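PDB 4QAN: uncharacterized protein from Ruminococcus gnavus, which is of unknown function but has a cystatin-like fold, belongs as a divergent member to the NTF2-like superfamily, and can bind a magnesium ion. Local coordinates for residues Leu73-Tyr86 with Lys292-Tyr304. Residues are numbered along the deposited sequence; the frame is centred on the assembly and turned at random.
Sequences LIDLPAPTSDYSYY and KLRGKLNPEYMVY
With CG set beside the backbone N (chi1 -49°), Tyr83 swings its ring across Asn298 and Pro299, whereas Tyr85, whose CG lies anti to the backbone N (chi1 176°), lays its own ring against CB and CG of the same proline. The result illustrates aromatic–proline CH-pi packing, here joining the loop that precedes helix 87-108 to the turn leaving helix 287-296, within a cystatin-like protein and away from its metal site. Pro299 is the wedge: CD sits over the Tyr83 face, 3.9 Å from the ring centroid, and CB over the Tyr85 face. Asn298 CA shares the Tyr83 face with Pro299 CD, and the Asn298 amide lies nearly parallel to the ring, 18° between planes; its OD1 accepts from Glu300 N, closing an Asx turn.

Two phenol hydroxyls pick up carbonyls where the helix runs out. Tyr83 OH donates to Arg294 O at 3.0 Å from above the carbonyl plane, opposite the face used by Leu297 N, so that oxygen is gripped twice. An alanine at Tyr83 would probably cost Arg294 O one of these donors and open a gap against Pro299 CD and Asn298 CA. Pro79 CG packs on Leu297 CD1, and Leu73 CD2 meets Leu297 CD2 tip to tip; Phe61 also touches Leu73 and Leu297. Where the contact is partly exposed, Asp82 OD1 lies over the Arg294 guanidinium face, 3.4 Å from NE, a salt bridge of charges only, since no N-H points at the oxygen. Tyr85 OH reaches past Met302 CB to bond Ile232 O, while Tyr86 OH donates to Leu297 O at 2.6 Å, slightly tilted from the carbonyl plane.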
loop_
_atom_site.group_PDB
_atom_site.type_symbol
_atom_site.label_atom_id
_atom_site.label_comp_id
_atom_site.label_asym_id
_atom_site.label_seq_id
_atom_site.Cartn_x
_atom_site.Cartn_y
_atom_site.Cartn_z
ATOM N N LEU A 73 5.876 -1.466 13.081
ATOM C CA LEU A 73 6.444 -1.786 11.773
ATOM C C LEU A 73 5.417 -2.306 10.764
ATOM O O LEU A 73 5.416 -1.863 9.624
ATOM C CB LEU A 73 7.600 -2.786 11.951
ATOM C CG LEU A 73 8.423 -3.104 10.709
ATOM C CD1 LEU A 73 9.142 -1.856 10.229
ATOM C CD2 LEU A 73 9.415 -4.205 11.006
ATOM N N ILE A 74 4.527 -3.215 11.174
ATOM C CA ILE A 74 3.495 -3.724 10.252
ATOM C C ILE A 74 2.506 -2.667 9.780
ATOM O O ILE A 74 1.757 -2.936 8.850
ATOM C CB ILE A 74 2.648 -4.901 10.794
ATOM C CG1 ILE A 74 2.144 -4.611 12.208
ATOM C CG2 ILE A 74 3.402 -6.219 10.718
ATOM C CD1 ILE A 74 0.838 -5.314 12.506
ATOM N N ASP A 75 2.492 -1.484 10.403
ATOM C CA ASP A 75 1.640 -0.383 9.938
ATOM C C ASP A 75 2.319 0.524 8.912
ATOM O O ASP A 75 1.688 1.428 8.373
ATOM C CB ASP A 75 1.120 0.443 11.122
ATOM C CG ASP A 75 0.199 -0.364 12.046
ATOM O OD1 ASP A 75 -0.428 -1.341 11.584
ATOM O OD2 ASP A 75 0.102 -0.025 13.237
ATOM N N LEU A 76 3.597 0.287 8.631
ATOM C CA LEU A 76 4.297 1.016 7.574
ATOM C C LEU A 76 4.498 0.130 6.330
ATOM O O LEU A 76 4.741 -1.070 6.475
ATOM C CB LEU A 76 5.655 1.514 8.079
ATOM C CG LEU A 76 5.610 2.704 9.051
ATOM C CD1 LEU A 76 6.995 3.034 9.591
ATOM C CD2 LEU A 76 4.994 3.941 8.407
ATOM N N PRO A 77 4.422 0.722 5.112
ATOM C CA PRO A 77 4.660 -0.046 3.875
ATOM C C PRO A 77 6.033 -0.719 3.830
ATOM O O PRO A 77 6.972 -0.263 4.481
ATOM C CB PRO A 77 4.562 1.013 2.753
ATOM C CG PRO A 77 3.777 2.137 3.335
ATOM C CD PRO A 77 4.037 2.122 4.828
ATOM N N ALA A 78 6.135 -1.796 3.060
ATOM C CA ALA A 78 7.355 -2.613 3.003
ATOM C C ALA A 78 8.540 -1.788 2.533
ATOM O O ALA A 78 8.337 -0.815 1.799
ATOM C CB ALA A 78 7.142 -3.807 2.075
ATOM N N PRO A 79 9.776 -2.174 2.942
ATOM C CA PRO A 79 11.006 -1.440 2.656
ATOM C C PRO A 79 11.583 -1.647 1.231
ATOM O O PRO A 79 12.698 -2.158 1.048
ATOM C CB PRO A 79 11.963 -1.956 3.736
ATOM C CG PRO A 79 11.527 -3.355 3.952
ATOM C CD PRO A 79 10.031 -3.292 3.874
ATOM N N THR A 80 10.815 -1.204 0.242
ATOM C CA THR A 80 11.163 -1.379 -1.157
ATOM C C THR A 80 12.419 -0.597 -1.532
ATOM O O THR A 80 13.175 -1.027 -2.391
ATOM C CB THR A 80 9.989 -0.978 -2.071
ATOM O OG1 THR A 80 8.999 -2.007 -2.024
ATOM C CG2 THR A 80 10.422 -0.780 -3.511
ATOM N N SER A 81 12.635 0.545 -0.894
ATOM C CA SER A 81 13.842 1.345 -1.138
ATOM C C SER A 81 15.124 0.617 -0.714
ATOM O O SER A 81 16.190 0.923 -1.225
ATOM C CB SER A 81 13.761 2.675 -0.382
ATOM O OG SER A 81 13.763 2.471 1.026
ATOM N N ASP A 82 15.025 -0.327 0.225
ATOM C CA ASP A 82 16.168 -1.175 0.554
ATOM C C ASP A 82 16.158 -2.484 -0.228
ATOM O O ASP A 82 17.206 -2.993 -0.576
ATOM C CB ASP A 82 16.208 -1.470 2.050
ATOM C CG ASP A 82 16.561 -0.240 2.870
ATOM O OD1 ASP A 82 17.652 0.324 2.664
ATOM O OD2 ASP A 82 15.741 0.167 3.707
ATOM N N TYR A 83 14.979 -3.038 -0.472
ATOM C CA TYR A 83 14.863 -4.323 -1.143
ATOM C C TYR A 83 13.769 -4.258 -2.191
ATOM O O TYR A 83 12.589 -4.306 -1.860
ATOM C CB TYR A 83 14.557 -5.413 -0.121
ATOM C CG TYR A 83 15.462 -5.387 1.073
ATOM C CD1 TYR A 83 16.783 -5.817 0.970
ATOM C CD2 TYR A 83 15.012 -4.938 2.314
ATOM C CE1 TYR A 83 17.636 -5.808 2.070
ATOM C CE2 TYR A 83 15.859 -4.917 3.424
ATOM C CZ TYR A 83 17.167 -5.353 3.296
ATOM O OH TYR A 83 18.020 -5.346 4.376
ATOM N N SER A 84 14.153 -4.151 -3.462
ATOM C CA SER A 84 13.158 -3.957 -4.523
ATOM C C SER A 84 12.130 -5.112 -4.634
ATOM O O SER A 84 11.015 -4.891 -5.093
ATOM C CB SER A 84 13.828 -3.635 -5.861
ATOM O OG SER A 84 14.728 -4.646 -6.239
ATOM N N TYR A 85 12.499 -6.314 -4.177
ATOM C CA TYR A 85 11.562 -7.437 -3.975
ATOM C C TYR A 85 10.170 -7.008 -3.464
ATOM O O TYR A 85 9.157 -7.519 -3.919
ATOM C CB TYR A 85 12.180 -8.425 -2.977
ATOM C CG TYR A 85 11.304 -9.602 -2.589
ATOM C CD1 TYR A 85 10.357 -9.498 -1.569
ATOM C CD2 TYR A 85 11.457 -10.831 -3.206
ATOM C CE1 TYR A 85 9.575 -10.589 -1.200
ATOM C CE2 TYR A 85 10.682 -11.916 -2.855
ATOM C CZ TYR A 85 9.742 -11.802 -1.860
ATOM O OH TYR A 85 8.973 -12.896 -1.526
ATOM N N TYR A 86 10.128 -6.076 -2.519
ATOM C CA TYR A 86 8.872 -5.665 -1.900
ATOM C C TYR A 86 7.960 -4.749 -2.722
ATOM O O TYR A 86 6.841 -4.451 -2.272
ATOM C CB TYR A 86 9.167 -4.980 -0.566
ATOM C CG TYR A 86 9.672 -5.912 0.511
ATOM C CD1 TYR A 86 8.894 -6.962 0.961
ATOM C CD2 TYR A 86 10.913 -5.713 1.118
ATOM C CE1 TYR A 86 9.335 -7.802 1.963
ATOM C CE2 TYR A 86 11.347 -6.543 2.132
ATOM C CZ TYR A 86 10.552 -7.587 2.545
ATOM O OH TYR A 86 10.974 -8.431 3.554
ATOM N N LYS A 292 19.959 -2.552 12.200
ATOM C CA LYS A 292 19.844 -4.005 12.381
ATOM C C LYS A 292 18.467 -4.493 11.931
ATOM O O LYS A 292 18.357 -5.508 11.235
ATOM C CB LYS A 292 20.117 -4.434 13.828
ATOM C CG LYS A 292 21.594 -4.696 14.140
ATOM C CD LYS A 292 22.414 -3.405 14.118
ATOM C CE LYS A 292 23.911 -3.630 14.285
ATOM N NZ LYS A 292 24.268 -4.049 15.666
ATOM N N LEU A 293 17.416 -3.766 12.313
ATOM C CA LEU A 293 16.054 -4.170 11.963
ATOM C C LEU A 293 15.877 -4.114 10.447
ATOM O O LEU A 293 15.298 -5.005 9.855
ATOM C CB LEU A 293 15.024 -3.296 12.687
ATOM C CG LEU A 293 13.568 -3.435 12.236
ATOM C CD1 LEU A 293 13.094 -4.861 12.433
ATOM C CD2 LEU A 293 12.661 -2.451 12.969
ATOM N N ARG A 294 16.393 -3.060 9.827
ATOM C CA ARG A 294 16.449 -2.961 8.367
ATOM C C ARG A 294 17.058 -4.236 7.760
ATOM O O ARG A 294 16.488 -4.840 6.855
ATOM C CB ARG A 294 17.269 -1.727 7.961
ATOM C CG ARG A 294 16.839 -1.076 6.662
ATOM C CD ARG A 294 17.607 0.222 6.414
ATOM N NE ARG A 294 18.895 -0.010 5.765
ATOM C CZ ARG A 294 19.782 0.942 5.485
ATOM N NH1 ARG A 294 19.545 2.209 5.809
ATOM N NH2 ARG A 294 20.926 0.626 4.893
ATOM N N GLY A 295 18.190 -4.672 8.304
ATOM C CA GLY A 295 18.914 -5.824 7.767
ATOM C C GLY A 295 18.119 -7.098 7.885
ATOM O O GLY A 295 18.187 -7.973 7.032
ATOM N N LYS A 296 17.338 -7.168 8.952
ATOM C CA LYS A 296 16.502 -8.312 9.278
ATOM C C LYS A 296 15.267 -8.437 8.366
ATOM O O LYS A 296 14.628 -9.497 8.311
ATOM C CB LYS A 296 16.097 -8.152 10.742
ATOM C CG LYS A 296 15.533 -9.364 11.452
ATOM C CD LYS A 296 15.618 -9.126 12.958
ATOM C CE LYS A 296 14.432 -9.715 13.705
ATOM N NZ LYS A 296 14.282 -11.171 13.444
ATOM N N LEU A 297 14.938 -7.371 7.638
ATOM C CA LEU A 297 13.843 -7.406 6.665
ATOM C C LEU A 297 14.273 -7.887 5.269
ATOM O O LEU A 297 13.451 -7.954 4.356
ATOM C CB LEU A 297 13.187 -6.020 6.546
ATOM C CG LEU A 297 12.570 -5.451 7.823
ATOM C CD1 LEU A 297 12.198 -3.985 7.645
ATOM C CD2 LEU A 297 11.354 -6.266 8.222
ATOM N N ASN A 298 15.551 -8.204 5.092
ATOM C CA ASN A 298 16.058 -8.693 3.806
ATOM C C ASN A 298 15.264 -9.923 3.345
ATOM O O ASN A 298 15.229 -10.930 4.049
ATOM C CB ASN A 298 17.548 -9.034 3.933
ATOM C CG ASN A 298 18.199 -9.373 2.601
ATOM O OD1 ASN A 298 17.542 -9.649 1.604
ATOM N ND2 ASN A 298 19.510 -9.357 2.591
ATOM N N PRO A 299 14.613 -9.845 2.172
ATOM C CA PRO A 299 13.807 -10.968 1.708
ATOM C C PRO A 299 14.557 -11.994 0.845
ATOM O O PRO A 299 13.933 -12.901 0.314
ATOM C CB PRO A 299 12.727 -10.267 0.873
ATOM C CG PRO A 299 13.455 -9.104 0.263
ATOM C CD PRO A 299 14.473 -8.671 1.282
ATOM N N GLU A 300 15.874 -11.871 0.707
ATOM C CA GLU A 300 16.635 -12.745 -0.195
ATOM C C GLU A 300 16.463 -14.236 0.112
ATOM O O GLU A 300 16.724 -15.070 -0.760
ATOM C CB GLU A 300 18.129 -12.404 -0.165
ATOM C CG GLU A 300 18.803 -12.837 1.129
ATOM C CD GLU A 300 20.245 -12.378 1.274
ATOM O OE1 GLU A 300 20.882 -11.997 0.265
ATOM O OE2 GLU A 300 20.735 -12.415 2.424
ATOM N N TYR A 301 16.051 -14.577 1.336
ATOM C CA TYR A 301 15.887 -15.981 1.729
ATOM C C TYR A 301 14.471 -16.531 1.540
ATOM O O TYR A 301 14.209 -17.712 1.842
ATOM C CB TYR A 301 16.340 -16.181 3.166
ATOM C CG TYR A 301 17.797 -15.873 3.384
ATOM C CD1 TYR A 301 18.780 -16.646 2.780
ATOM C CD2 TYR A 301 18.199 -14.819 4.198
ATOM C CE1 TYR A 301 20.123 -16.380 2.971
ATOM C CE2 TYR A 301 19.548 -14.551 4.405
ATOM C CZ TYR A 301 20.504 -15.337 3.786
ATOM O OH TYR A 301 21.851 -15.099 3.970
HETATM N N MSE A 302 13.570 -15.690 1.027
HETATM C CA MSE A 302 12.232 -16.121 0.644
HETATM C C MSE A 302 12.272 -17.183 -0.439
HETATM O O MSE A 302 11.315 -17.939 -0.615
HETATM C CB MSE A 302 11.372 -14.935 0.179
HETATM C CG MSE A 302 11.026 -14.000 1.325
HETATM SE SE MSE A 302 9.873 -14.952 2.618
HETATM C CE MSE A 302 10.493 -13.937 4.170
ATOM N N VAL A 303 13.375 -17.267 -1.173
ATOM C CA VAL A 303 13.529 -18.329 -2.150
ATOM C C VAL A 303 13.589 -19.714 -1.473
ATOM O O VAL A 303 13.410 -20.735 -2.126
ATOM C CB VAL A 303 14.753 -18.091 -3.039
ATOM C CG1 VAL A 303 16.042 -18.286 -2.275
ATOM C CG2 VAL A 303 14.713 -19.021 -4.233
ATOM N N TYR A 304 13.844 -19.743 -0.173
ATOM C CA TYR A 304 13.829 -20.991 0.585
ATOM C C TYR A 304 12.656 -21.061 1.542
ATOM O O TYR A 304 12.697 -21.786 2.528
ATOM C CB TYR A 304 15.157 -21.182 1.322
ATOM C CG TYR A 304 16.327 -21.240 0.369
ATOM C CD1 TYR A 304 16.374 -22.210 -0.639
ATOM C CD2 TYR A 304 17.386 -20.339 0.467
ATOM C CE1 TYR A 304 17.428 -22.271 -1.522
ATOM C CE2 TYR A 304 18.454 -20.403 -0.411
ATOM C CZ TYR A 304 18.464 -21.368 -1.402
ATOM O OH TYR A 304 19.509 -21.442 -2.286
HETATM O O HOH W 1 20.977 -6.758 4.196
#